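Local coordinates for protein homoserine O-acetyltransferase (Bacillus anthracis str. 'Ames Ancestor', PDB 3I1I) that probably transfers an acetyl group from acetyl-CoA to the hydroxyl of homoserine, at residues 127-132 with 157-162; 89-94 with 134-139; 146-151 with 162-167; 49-54 with 281-286; 153-158 with 349-354. One frame throughout, in Å; residues are numbered along the deposited sequence.

Contact 1. Residues 127-132 with 157-162; sequences FTFLDV and GGMIAQ
Phe-129 meets Met-159 and Ile-160 where helix 129-142 begins beside helix 156-167. Its CB lies 3.7 Å from Ile-160 CG1. Further out, CD1 approaches the same CG1 to 3.6 Å and also touches Ile-160 CD1. On the CD2-CE2 side the ring meets Met-159, a selenomethionine. There CD2 touches Met-159 CB and SE, and CE2 comes within 3.7 Å of SE. The tip, CZ, passes on to Ala-156. With CG anti to the carbonyl carbon (chi1 -68°), the ring is set between these two neighbours. The selenium sits 4.6 Å from the ring centroid of Phe-129 and 53° off the ring normal. This is an oblique Met-aromatic contact. One turn along, Val-132 CG1 adds a contact of 4.0 Å with Ile-160 CD1.

The start of helix 129-142 is held by a capping box. Asp-131 N donates to Thr-128 OG1, and Thr-128 N donates to Asp-131 OD2 at 3.0 Å. Ala-286 and Val-287 of helix 277-289 also pack on Phe-129. No hydrogen bond links the two segments. Their cohesion is therefore apolar, with a polarisable selenium beside the ring.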
# COMPACT_ATOMS: atom_id res chain seq x y z
N PHE A 127 -21.35 0.99 6.90
CA PHE A 127 -21.66 0.28 8.11
C PHE A 127 -20.49 0.27 9.09
O PHE A 127 -19.33 0.36 8.69
CB PHE A 127 -22.09 -1.17 7.80
CG PHE A 127 -20.95 -2.15 7.65
CD1 PHE A 127 -20.58 -2.96 8.71
CD2 PHE A 127 -20.26 -2.28 6.44
CE1 PHE A 127 -19.57 -3.88 8.58
CE2 PHE A 127 -19.22 -3.18 6.30
CZ PHE A 127 -18.86 -3.99 7.37
N THR A 128 -20.83 0.11 10.37
CA THR A 128 -19.89 -0.08 11.44
C THR A 128 -20.14 -1.42 12.11
O THR A 128 -21.12 -2.11 11.85
CB THR A 128 -20.08 0.99 12.51
OG1 THR A 128 -21.33 0.77 13.20
CG2 THR A 128 -20.04 2.36 11.87
N PHE A 129 -19.24 -1.79 13.01
CA PHE A 129 -19.41 -3.03 13.74
C PHE A 129 -20.47 -2.92 14.79
O PHE A 129 -20.93 -3.92 15.30
CB PHE A 129 -18.07 -3.54 14.29
CG PHE A 129 -17.12 -3.98 13.18
CD1 PHE A 129 -17.50 -5.01 12.31
CD2 PHE A 129 -15.92 -3.33 12.96
CE1 PHE A 129 -16.68 -5.39 11.25
CE2 PHE A 129 -15.10 -3.71 11.90
CZ PHE A 129 -15.50 -4.74 11.04
N LEU A 130 -20.91 -1.70 15.08
CA LEU A 130 -22.10 -1.53 15.90
C LEU A 130 -23.36 -1.95 15.11
O LEU A 130 -24.26 -2.61 15.68
CB LEU A 130 -22.20 -0.13 16.44
CG LEU A 130 -23.46 0.21 17.23
CD1 LEU A 130 -23.77 -0.83 18.30
CD2 LEU A 130 -23.28 1.65 17.83
N ASP A 131 -23.41 -1.64 13.81
CA ASP A 131 -24.52 -2.12 12.97
C ASP A 131 -24.63 -3.63 13.00
O ASP A 131 -25.73 -4.16 13.14
CB ASP A 131 -24.38 -1.66 11.54
CG ASP A 131 -24.64 -0.17 11.38
OD1 ASP A 131 -25.72 0.25 11.84
OD2 ASP A 131 -23.79 0.57 10.83
N VAL A 132 -23.49 -4.32 12.97
CA VAL A 132 -23.49 -5.77 13.03
C VAL A 132 -24.03 -6.29 14.40
O VAL A 132 -24.83 -7.24 14.44
CB VAL A 132 -22.11 -6.37 12.67
CG1 VAL A 132 -22.07 -7.87 12.96
CG2 VAL A 132 -21.74 -6.06 11.16
N GLY A 157 -13.91 -9.44 14.81
CA GLY A 157 -14.85 -10.18 15.64
C GLY A 157 -14.87 -9.65 17.08
O GLY A 157 -15.95 -9.56 17.71
N GLY A 158 -13.70 -9.32 17.60
CA GLY A 158 -13.60 -8.67 18.90
C GLY A 158 -14.15 -7.24 18.94
O GLY A 158 -14.53 -6.76 20.00
N MSE A 159 -14.15 -6.56 17.81
CA MSE A 159 -14.72 -5.22 17.71
C MSE A 159 -16.23 -5.28 17.89
O MSE A 159 -16.79 -4.47 18.62
CB MSE A 159 -14.39 -4.59 16.35
CG MSE A 159 -12.88 -4.33 16.18
SE MSE A 159 -12.33 -3.72 14.41
CE MSE A 159 -10.46 -3.68 14.83
N ILE A 160 -16.87 -6.25 17.23
CA ILE A 160 -18.26 -6.49 17.39
C ILE A 160 -18.55 -6.88 18.85
O ILE A 160 -19.49 -6.36 19.47
CB ILE A 160 -18.76 -7.59 16.45
CG1 ILE A 160 -18.59 -7.15 15.00
CG2 ILE A 160 -20.21 -7.94 16.76
CD1 ILE A 160 -18.23 -8.33 14.00
N ALA A 161 -17.72 -7.73 19.42
CA ALA A 161 -17.98 -8.16 20.80
C ALA A 161 -17.89 -6.96 21.73
O ALA A 161 -18.61 -6.89 22.73
CB ALA A 161 -17.00 -9.23 21.23
N GLN A 162 -17.00 -6.02 21.42
CA GLN A 162 -16.85 -4.89 22.30
C GLN A 162 -18.07 -3.99 22.18
O GLN A 162 -18.50 -3.42 23.17
CB GLN A 162 -15.57 -4.12 22.02
CG GLN A 162 -14.33 -4.77 22.57
CD GLN A 162 -13.06 -4.12 22.00
OE1 GLN A 162 -12.44 -3.30 22.66
NE2 GLN A 162 -12.70 -4.47 20.76

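Contact 2. Residues 89-94 with 134-139; sequences ICTDNL and RMQCEL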
# COMPACT_ATOMS: atom_id res chain seq x y z
N ILE A 89 -23.45 -19.58 18.91
CA ILE A 89 -23.96 -18.98 17.67
C ILE A 89 -22.88 -18.15 16.99
O ILE A 89 -22.05 -17.51 17.64
CB ILE A 89 -25.14 -17.99 17.94
CG1 ILE A 89 -26.19 -18.63 18.85
CG2 ILE A 89 -25.76 -17.47 16.60
CD1 ILE A 89 -27.27 -17.64 19.38
N CYS A 90 -22.89 -18.14 15.66
CA CYS A 90 -22.01 -17.28 14.90
C CYS A 90 -22.73 -16.86 13.65
O CYS A 90 -23.41 -17.67 13.04
CB CYS A 90 -20.77 -18.07 14.54
SG CYS A 90 -19.48 -17.04 13.78
N THR A 91 -22.54 -15.62 13.24
CA THR A 91 -23.28 -15.02 12.15
C THR A 91 -22.35 -14.44 11.08
O THR A 91 -21.21 -14.11 11.36
CB THR A 91 -24.17 -13.85 12.71
OG1 THR A 91 -23.33 -12.81 13.20
CG2 THR A 91 -25.10 -14.33 13.85
N ASP A 92 -22.85 -14.29 9.85
CA ASP A 92 -22.10 -13.60 8.81
C ASP A 92 -22.22 -12.06 8.98
O ASP A 92 -23.30 -11.54 9.12
CB ASP A 92 -22.66 -13.92 7.42
CG ASP A 92 -22.53 -15.38 7.01
OD1 ASP A 92 -21.52 -16.04 7.32
OD2 ASP A 92 -23.47 -15.83 6.32
N ASN A 93 -21.11 -11.35 8.88
CA ASN A 93 -21.10 -9.91 8.96
C ASN A 93 -21.66 -9.26 7.69
O ASN A 93 -21.56 -9.83 6.58
CB ASN A 93 -19.67 -9.43 9.20
CG ASN A 93 -19.11 -9.89 10.49
OD1 ASN A 93 -19.85 -10.27 11.40
ND2 ASN A 93 -17.79 -9.84 10.62
N LEU A 94 -22.26 -8.08 7.84
CA LEU A 94 -22.56 -7.22 6.68
C LEU A 94 -21.32 -7.04 5.72
O LEU A 94 -20.17 -7.04 6.17
CB LEU A 94 -22.99 -5.82 7.14
CG LEU A 94 -24.40 -5.51 7.66
CD1 LEU A 94 -24.36 -4.10 8.29
CD2 LEU A 94 -25.42 -5.60 6.50
N ARG A 134 -26.11 -4.66 16.33
CA ARG A 134 -27.56 -4.41 16.40
C ARG A 134 -28.35 -5.48 15.64
O ARG A 134 -29.38 -5.94 16.13
CB ARG A 134 -27.93 -3.02 15.88
CG ARG A 134 -27.18 -1.86 16.59
CD ARG A 134 -28.17 -0.91 17.16
NE ARG A 134 -27.61 0.31 17.76
CZ ARG A 134 -27.43 0.51 19.07
NH1 ARG A 134 -27.71 -0.43 19.99
NH2 ARG A 134 -26.94 1.68 19.47
N MSE A 135 -27.85 -5.92 14.49
CA MSE A 135 -28.50 -6.97 13.77
C MSE A 135 -28.46 -8.28 14.54
O MSE A 135 -29.49 -8.91 14.70
CB MSE A 135 -27.90 -7.14 12.41
CG MSE A 135 -28.35 -6.06 11.46
SE MSE A 135 -27.26 -6.12 9.85
CE MSE A 135 -27.61 -8.00 9.35
N GLN A 136 -27.30 -8.68 15.04
CA GLN A 136 -27.17 -9.88 15.83
C GLN A 136 -28.15 -9.91 17.03
O GLN A 136 -28.75 -10.94 17.34
CB GLN A 136 -25.76 -9.99 16.36
CG GLN A 136 -24.70 -10.37 15.32
CD GLN A 136 -23.31 -10.35 15.94
OE1 GLN A 136 -23.02 -9.52 16.82
NE2 GLN A 136 -22.47 -11.28 15.53
N CYS A 137 -28.28 -8.77 17.69
CA CYS A 137 -29.15 -8.66 18.81
C CYS A 137 -30.62 -8.91 18.45
O CYS A 137 -31.35 -9.53 19.23
CB CYS A 137 -29.01 -7.27 19.42
SG CYS A 137 -29.88 -7.14 20.95
N GLU A 138 -31.06 -8.46 17.27
CA GLU A 138 -32.41 -8.74 16.82
C GLU A 138 -32.61 -10.22 16.68
O GLU A 138 -33.66 -10.75 17.05
CB GLU A 138 -32.73 -8.16 15.45
CG GLU A 138 -32.54 -6.70 15.36
CD GLU A 138 -33.74 -5.95 15.79
OE1 GLU A 138 -34.35 -5.32 14.88
OE2 GLU A 138 -34.06 -6.00 17.02
N LEU A 139 -31.61 -10.88 16.10
CA LEU A 139 -31.67 -12.33 15.95
C LEU A 139 -31.71 -13.01 17.32
O LEU A 139 -32.54 -13.84 17.55
CB LEU A 139 -30.50 -12.87 15.12
CG LEU A 139 -30.24 -14.40 15.17
CD1 LEU A 139 -31.54 -15.12 14.88
CD2 LEU A 139 -29.14 -14.85 14.20
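In this alpha/beta hydrolase fold, helix 129-142 lies against the central sheet, and this contact joins it to the end of strand 87-91. The polar link is between Thr-91 and Gln-136. Gln-136 NE2 donates to Thr-91 OG1 at 2.9 Å, nearly straight at 167°. The hydroxyl oxygen lies close to the amide plane, 9° out of it. The Gln-136 chain is extended beyond CG, which carries the amide across to the strand. Its other end is also held, because OE1 accepts from Trp-164 NE1. Bonds at both ends fix the amide's rotation and satisfy a buried polar group.

Apolar contacts lie around this bond. Thr-91 CG2 and Leu-139 CD2 meet tip to tip at 4.1 Å. Beyond the strand end, Leu-94 crosses the selenomethionine Met-135 at an angle. Its CG is 3.7 Å from Met-135 SE, and both CD1 and CD2 are 3.9 Å from that same selenium. A bend at chi3 (56°) turns the terminal methyl of Met-135 off the line of its chain.

Strand 24-34 borders the contact, with Met-29 touching Thr-91 and Gln-136, and Tyr-31 touching Thr-91 and Leu-139. Phe-12 of strand 10-18 also packs on Leu-139. On the helix side, Ile-160 of helix 156-167 touches Gln-136.

Contact 3. Residues 146-151 with 162-167; sequences ARLHAV and QQWAVH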
# COMPACT_ATOMS: atom_id res chain seq x y z
N ALA A 146 -32.47 -13.84 26.32
CA ALA A 146 -32.46 -12.53 26.98
C ALA A 146 -31.03 -12.10 27.29
O ALA A 146 -30.72 -10.93 27.38
CB ALA A 146 -33.33 -12.54 28.30
N ARG A 147 -30.16 -13.07 27.46
CA ARG A 147 -28.84 -12.83 27.99
C ARG A 147 -27.84 -13.75 27.33
O ARG A 147 -28.17 -14.90 27.00
CB ARG A 147 -28.88 -13.18 29.45
CG ARG A 147 -29.06 -12.03 30.34
CD ARG A 147 -29.06 -12.52 31.78
NE ARG A 147 -28.11 -11.77 32.57
CZ ARG A 147 -27.84 -12.01 33.85
NH1 ARG A 147 -28.47 -12.99 34.50
NH2 ARG A 147 -26.94 -11.24 34.49
N LEU A 148 -26.62 -13.25 27.13
CA LEU A 148 -25.54 -14.05 26.61
C LEU A 148 -24.62 -14.44 27.76
O LEU A 148 -24.25 -13.61 28.56
CB LEU A 148 -24.78 -13.28 25.55
CG LEU A 148 -25.58 -12.86 24.31
CD1 LEU A 148 -24.74 -12.05 23.32
CD2 LEU A 148 -26.23 -14.08 23.63
N HIS A 149 -24.25 -15.70 27.84
CA HIS A 149 -23.25 -16.15 28.82
C HIS A 149 -21.91 -15.50 28.47
O HIS A 149 -21.15 -15.14 29.35
CB HIS A 149 -23.12 -17.69 28.77
CG HIS A 149 -22.24 -18.27 29.84
ND1 HIS A 149 -22.66 -18.47 31.14
CD2 HIS A 149 -20.96 -18.70 29.79
CE1 HIS A 149 -21.67 -18.98 31.85
NE2 HIS A 149 -20.62 -19.13 31.05
N ALA A 150 -21.65 -15.35 27.17
CA ALA A 150 -20.44 -14.65 26.66
C ALA A 150 -20.64 -14.22 25.23
O ALA A 150 -21.40 -14.86 24.48
CB ALA A 150 -19.14 -15.55 26.75
N VAL A 151 -19.95 -13.14 24.88
CA VAL A 151 -19.78 -12.73 23.51
C VAL A 151 -18.26 -12.59 23.27
O VAL A 151 -17.52 -12.12 24.10
CB VAL A 151 -20.51 -11.41 23.20
CG1 VAL A 151 -19.87 -10.24 23.96
CG2 VAL A 151 -20.50 -11.15 21.69
N GLN A 162 -17.00 -6.02 21.42
CA GLN A 162 -16.85 -4.89 22.30
C GLN A 162 -18.07 -3.99 22.18
O GLN A 162 -18.50 -3.42 23.17
CB GLN A 162 -15.57 -4.12 22.02
CG GLN A 162 -14.33 -4.77 22.57
CD GLN A 162 -13.06 -4.12 22.00
OE1 GLN A 162 -12.44 -3.30 22.66
NE2 GLN A 162 -12.70 -4.47 20.76
N GLN A 163 -18.61 -3.87 20.99
CA GLN A 163 -19.81 -3.06 20.78
C GLN A 163 -21.02 -3.65 21.54
O GLN A 163 -21.78 -2.92 22.17
CB GLN A 163 -20.08 -2.90 19.28
CG GLN A 163 -19.07 -2.02 18.55
CD GLN A 163 -19.23 -0.54 18.90
OE1 GLN A 163 -19.84 -0.19 19.91
NE2 GLN A 163 -18.68 0.34 18.05
N TRP A 164 -21.12 -4.96 21.58
CA TRP A 164 -22.09 -5.63 22.45
C TRP A 164 -21.94 -5.26 23.94
O TRP A 164 -22.92 -4.91 24.61
CB TRP A 164 -21.94 -7.15 22.37
CG TRP A 164 -22.78 -7.78 21.36
CD1 TRP A 164 -22.44 -8.03 20.09
CD2 TRP A 164 -24.11 -8.28 21.54
NE1 TRP A 164 -23.46 -8.66 19.45
CE2 TRP A 164 -24.51 -8.81 20.32
CE3 TRP A 164 -24.99 -8.31 22.61
CZ2 TRP A 164 -25.75 -9.39 20.13
CZ3 TRP A 164 -26.23 -8.90 22.42
CH2 TRP A 164 -26.61 -9.41 21.20
N ALA A 165 -20.72 -5.36 24.44
CA ALA A 165 -20.45 -5.06 25.84
C ALA A 165 -20.79 -3.60 26.20
O ALA A 165 -21.36 -3.31 27.26
CB ALA A 165 -19.00 -5.39 26.18
N VAL A 166 -20.48 -2.68 25.30
CA VAL A 166 -20.79 -1.27 25.51
C VAL A 166 -22.31 -1.01 25.39
O VAL A 166 -22.91 -0.43 26.27
CB VAL A 166 -20.00 -0.36 24.52
CG1 VAL A 166 -20.52 1.06 24.54
CG2 VAL A 166 -18.51 -0.41 24.87
N HIS A 167 -22.93 -1.49 24.31
CA HIS A 167 -24.28 -1.07 24.01
C HIS A 167 -25.39 -1.97 24.48
O HIS A 167 -26.52 -1.53 24.48
CB HIS A 167 -24.41 -0.78 22.53
CG HIS A 167 -23.63 0.42 22.11
ND1 HIS A 167 -24.18 1.69 22.09
CD2 HIS A 167 -22.32 0.56 21.78
CE1 HIS A 167 -23.25 2.56 21.70
NE2 HIS A 167 -22.11 1.90 21.52
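Leu-148 and Val-151 both meet Trp-164, in a contact that joins elements of the beta-alpha-beta unit of strand 150-154, helix 156-167 and strand 174-178. Leu-148 lies just ahead of residues 150-154. The indole presents one face to both aliphatic side chains. Leu-148 runs at about a right angle to the indole and brings only its CD1 methyl within touching distance. That methyl lies 3.8 Å from the centroid of the six-membered ring of Trp-164, 19° off the normal. This is a CH-pi contact. Val-151 crosses at a slant over the smaller ring. Its CG2 stands 4.3 Å from the five-membered ring centroid of Trp-164, 23° off the normal, and makes a second CH-pi contact. CG2 of Val-151 is anti to the backbone N, while CG1 is turned to Trp-164 CB.

Each ring of the indole thus has its own methyl above it. No hydrogen bond crosses between the segments. NE1 is bonded to Gln-136 OE1 of helix 129-142, and Ala-133 and Cys-137 of that helix also pack on the indole. Leu-46 of strand 44-48 touches all three side chains. The nearest approach is Leu-148 CD1 to Trp-164 CZ3, at 3.6 Å.

Contact 4. Residues 49-54 with 281-286; sequences HYFSAT and MYTAKA
Phe-51 reaches from the loop after strand 44-48 to Thr-283 and Ala-284 of helix 277-289. In this alpha/beta hydrolase fold the loop leaves the central sheet close to Ser-155, the probable nucleophile. Along the helix, Met-281 comes first and points away from the loop. Two residues on, Thr-283 makes the main contact. Its CG2 sits over one face of the Phe-51 ring, 3.8 Å from the centroid and 17° off the normal. This is a CH-pi contact. OG1 is anti to the carbonyl carbon (chi1 -56°), which leaves CG2 anti to the backbone N, and OG1 bonds back to Ser-279 O. The hydroxyl is thereby satisfied within the helix while the methyl is left to the ring. Ala-284 comes next, with its N 3.7 Å and its CB 4.3 Å from Phe-51 CE1. Lys-285 points away, and its NZ bonds to Val-254 O and Lys-253 O of the second subunit.

The Phe-51 ring also meets Trp-280. The loop contains a type I beta turn from Tyr-50 to Ala-53. Tyr-50 O accepts both Ala-53 N and His-49 ND1, from opposite faces of its plane, the latter at 2.7 Å.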
# COMPACT_ATOMS: atom_id res chain seq x y z
N HIS A 49 -17.13 -13.12 13.79
CA HIS A 49 -16.05 -13.45 12.87
C HIS A 49 -15.16 -12.28 12.44
O HIS A 49 -15.54 -11.12 12.56
CB HIS A 49 -16.59 -14.29 11.70
CG HIS A 49 -17.18 -13.50 10.57
ND1 HIS A 49 -16.43 -12.71 9.73
CD2 HIS A 49 -18.44 -13.50 10.06
CE1 HIS A 49 -17.21 -12.21 8.79
NE2 HIS A 49 -18.43 -12.69 8.95
N TYR A 50 -13.96 -12.60 11.99
CA TYR A 50 -12.97 -11.59 11.63
C TYR A 50 -13.08 -11.22 10.14
O TYR A 50 -13.85 -11.83 9.40
CB TYR A 50 -11.52 -12.02 12.00
CG TYR A 50 -11.04 -13.30 11.38
CD1 TYR A 50 -10.38 -13.28 10.15
CD2 TYR A 50 -11.27 -14.53 11.99
CE1 TYR A 50 -9.94 -14.48 9.53
CE2 TYR A 50 -10.83 -15.72 11.41
CZ TYR A 50 -10.15 -15.67 10.18
OH TYR A 50 -9.72 -16.82 9.60
N PHE A 51 -12.28 -10.22 9.75
CA PHE A 51 -12.34 -9.49 8.45
C PHE A 51 -12.80 -10.32 7.26
O PHE A 51 -13.84 -10.06 6.68
CB PHE A 51 -10.95 -8.84 8.12
CG PHE A 51 -10.98 -7.84 6.97
CD1 PHE A 51 -11.00 -6.49 7.22
CD2 PHE A 51 -10.99 -8.27 5.65
CE1 PHE A 51 -11.04 -5.58 6.18
CE2 PHE A 51 -11.04 -7.37 4.61
CZ PHE A 51 -11.06 -6.03 4.87
N SER A 52 -12.00 -11.31 6.89
CA SER A 52 -12.24 -12.09 5.66
C SER A 52 -12.98 -13.41 5.87
O SER A 52 -13.15 -14.15 4.91
CB SER A 52 -10.89 -12.40 4.99
OG SER A 52 -10.05 -12.97 6.00
N ALA A 53 -13.39 -13.71 7.10
CA ALA A 53 -14.07 -14.99 7.43
C ALA A 53 -15.60 -14.93 7.25
O ALA A 53 -16.11 -14.09 6.52
CB ALA A 53 -13.71 -15.44 8.85
N THR A 54 -16.31 -15.84 7.92
CA THR A 54 -17.74 -16.07 7.77
C THR A 54 -18.29 -16.64 9.09
O THR A 54 -17.55 -16.83 10.04
CB THR A 54 -18.05 -17.11 6.62
OG1 THR A 54 -17.71 -18.46 7.02
CG2 THR A 54 -17.30 -16.78 5.35
N MSE A 281 -13.68 -3.02 0.42
CA MSE A 281 -13.60 -1.60 0.78
C MSE A 281 -14.51 -1.28 1.98
O MSE A 281 -14.06 -0.59 2.91
CB MSE A 281 -14.01 -0.65 -0.36
CG MSE A 281 -13.18 -0.65 -1.62
SE MSE A 281 -13.90 0.77 -2.84
CE MSE A 281 -14.77 1.87 -1.60
N TYR A 282 -15.78 -1.69 1.92
CA TYR A 282 -16.75 -1.34 2.99
C TYR A 282 -16.32 -1.90 4.33
O TYR A 282 -16.42 -1.21 5.36
CB TYR A 282 -18.16 -1.82 2.66
CG TYR A 282 -18.93 -0.84 1.84
CD1 TYR A 282 -18.80 -0.82 0.47
CD2 TYR A 282 -19.79 0.09 2.42
CE1 TYR A 282 -19.49 0.10 -0.30
CE2 TYR A 282 -20.50 1.00 1.64
CZ TYR A 282 -20.33 0.99 0.28
OH TYR A 282 -20.98 1.86 -0.54
N THR A 283 -15.79 -3.12 4.30
CA THR A 283 -15.32 -3.80 5.52
C THR A 283 -14.05 -3.08 6.02
O THR A 283 -13.95 -2.81 7.21
CB THR A 283 -15.05 -5.29 5.26
OG1 THR A 283 -16.24 -5.86 4.75
CG2 THR A 283 -14.64 -6.04 6.54
N ALA A 284 -13.12 -2.73 5.11
CA ALA A 284 -11.95 -1.90 5.50
C ALA A 284 -12.42 -0.57 6.11
O ALA A 284 -11.88 -0.12 7.14
CB ALA A 284 -10.98 -1.68 4.32
N LYS A 285 -13.45 0.02 5.52
CA LYS A 285 -14.03 1.25 6.08
C LYS A 285 -14.58 1.05 7.52
O LYS A 285 -14.35 1.87 8.41
CB LYS A 285 -15.14 1.77 5.16
CG LYS A 285 -15.76 3.10 5.62
CD LYS A 285 -14.88 4.33 5.32
CE LYS A 285 -15.63 5.58 5.80
NZ LYS A 285 -15.26 6.90 5.19
N ALA A 286 -15.27 -0.06 7.74
CA ALA A 286 -15.75 -0.41 9.07
C ALA A 286 -14.59 -0.50 10.05
O ALA A 286 -14.69 -0.06 11.21
CB ALA A 286 -16.56 -1.75 9.04

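Contact 5. Residues 153-158 with 349-354; sequences GPSAGG and NGHMAG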
# COMPACT_ATOMS: atom_id res chain seq x y z
N GLY A 153 -14.80 -12.89 20.09
CA GLY A 153 -14.28 -12.92 18.76
C GLY A 153 -12.85 -12.39 18.66
O GLY A 153 -12.36 -11.66 19.57
N PRO A 154 -12.16 -12.76 17.57
CA PRO A 154 -10.82 -12.23 17.32
C PRO A 154 -10.91 -11.08 16.37
O PRO A 154 -11.71 -11.13 15.45
CB PRO A 154 -10.10 -13.40 16.66
CG PRO A 154 -11.20 -14.06 15.80
CD PRO A 154 -12.48 -13.89 16.67
N SER A 155 -10.13 -10.03 16.63
CA SER A 155 -9.91 -8.92 15.67
C SER A 155 -11.20 -8.21 15.32
O SER A 155 -11.86 -7.75 16.24
CB SER A 155 -9.15 -9.41 14.45
OG SER A 155 -8.71 -8.33 13.64
N ALA A 156 -11.62 -8.09 14.05
CA ALA A 156 -12.94 -7.46 13.79
C ALA A 156 -14.04 -8.14 14.59
O ALA A 156 -14.98 -7.49 15.02
CB ALA A 156 -13.31 -7.45 12.30
N GLY A 157 -13.91 -9.44 14.81
CA GLY A 157 -14.85 -10.18 15.64
C GLY A 157 -14.87 -9.65 17.08
O GLY A 157 -15.95 -9.56 17.71
N GLY A 158 -13.70 -9.32 17.60
CA GLY A 158 -13.60 -8.67 18.90
C GLY A 158 -14.15 -7.24 18.94
O GLY A 158 -14.53 -6.76 20.00
N ASN A 349 3.74 -15.91 15.23
CA ASN A 349 2.57 -15.63 14.37
C ASN A 349 1.88 -14.29 14.50
O ASN A 349 0.96 -13.99 13.73
CB ASN A 349 1.53 -16.71 14.55
CG ASN A 349 1.94 -18.00 13.91
OD1 ASN A 349 2.56 -17.99 12.84
ND2 ASN A 349 1.62 -19.12 14.55
N GLY A 350 2.31 -13.47 15.45
CA GLY A 350 1.79 -12.11 15.56
C GLY A 350 0.27 -12.10 15.72
O GLY A 350 -0.29 -12.89 16.51
N HIS A 351 -0.39 -11.24 14.93
CA HIS A 351 -1.84 -11.13 14.94
C HIS A 351 -2.54 -12.47 14.76
O HIS A 351 -3.52 -12.76 15.45
CB HIS A 351 -2.25 -10.21 13.81
CG HIS A 351 -3.69 -9.83 13.81
ND1 HIS A 351 -4.28 -9.10 14.83
CD2 HIS A 351 -4.66 -10.08 12.90
CE1 HIS A 351 -5.56 -8.92 14.53
NE2 HIS A 351 -5.81 -9.51 13.37
N MSE A 352 -2.04 -13.30 13.85
CA MSE A 352 -2.66 -14.58 13.51
C MSE A 352 -2.55 -15.62 14.62
O MSE A 352 -3.17 -16.68 14.53
CB MSE A 352 -2.04 -15.16 12.23
CG MSE A 352 -2.23 -14.32 10.98
SE MSE A 352 -4.12 -13.79 10.77
CE MSE A 352 -5.00 -15.46 10.52
N ALA A 353 -1.77 -15.33 15.66
CA ALA A 353 -1.79 -16.18 16.85
C ALA A 353 -3.22 -16.33 17.40
O ALA A 353 -3.59 -17.35 18.02
CB ALA A 353 -0.83 -15.64 17.95
N GLY A 354 -4.02 -15.30 17.20
CA GLY A 354 -5.36 -15.30 17.75
C GLY A 354 -6.25 -16.31 17.07
O GLY A 354 -7.26 -16.68 17.63
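One hydrogen bond carries the contact, between Ser-155 OG and His-351 NE2 at 3.1 Å. Either atom could be the donor. The hydroxyl meets the imidazole at its edge, in the ring plane. Ser-155 OG and His-351 CG both lie anti to their backbone N, at chi1 -169° and -172°, and this points the two groups at each other. At the other side of the ring, His-351 ND1 bonds to Asp-318 OD2. The imidazole is therefore gripped at both nitrogens.

These three residues have the geometry of a Ser-His-Asp catalytic triad. Ser-155 lies in a GxSxG sequence at the sharp turn between strand 150-154 and helix 156-167. This is consistent with the nucleophile elbow of the alpha/beta hydrolase fold. The positive phi of Ser-155 (61°) reflects the strain of that turn. Gly-153 and Gly-157 have no side chain, and the backbone packs closely there.

Van der Waals contact adds to the bond. Ser-155 CB lies 3.5 Å from His-351 NE2 and 3.6 Å from His-351 CE1. More loosely, Pro-154 CB stands 4.4 Å from Gly-354 O, an oxygen that also accepts from Trp-71 NE1.

Overall arrangement
From the N terminus, residues 49-54 open contact 4, which closes last but one, at 281-286. Contacts 1, 2 and 3 all lie within that long loop. Residues 89-94 open contact 2, which closes at 134-139. Contact 1 opens at 127-132, before contact 2 closes, so the two cross. Contact 3 starts at 146-151, after contact 2 has closed, and crosses contact 1 as well. Contact 5 opens at 153-158 and ends at 349-354, crossing contacts 3 and 4. Contacts 1, 3 and 5 all use helix 156-167. Contact 2 ties helix 129-142 to the sheet, contact 4 brings in helix 277-289, and contact 5 the 349-354 segment that carries His-351.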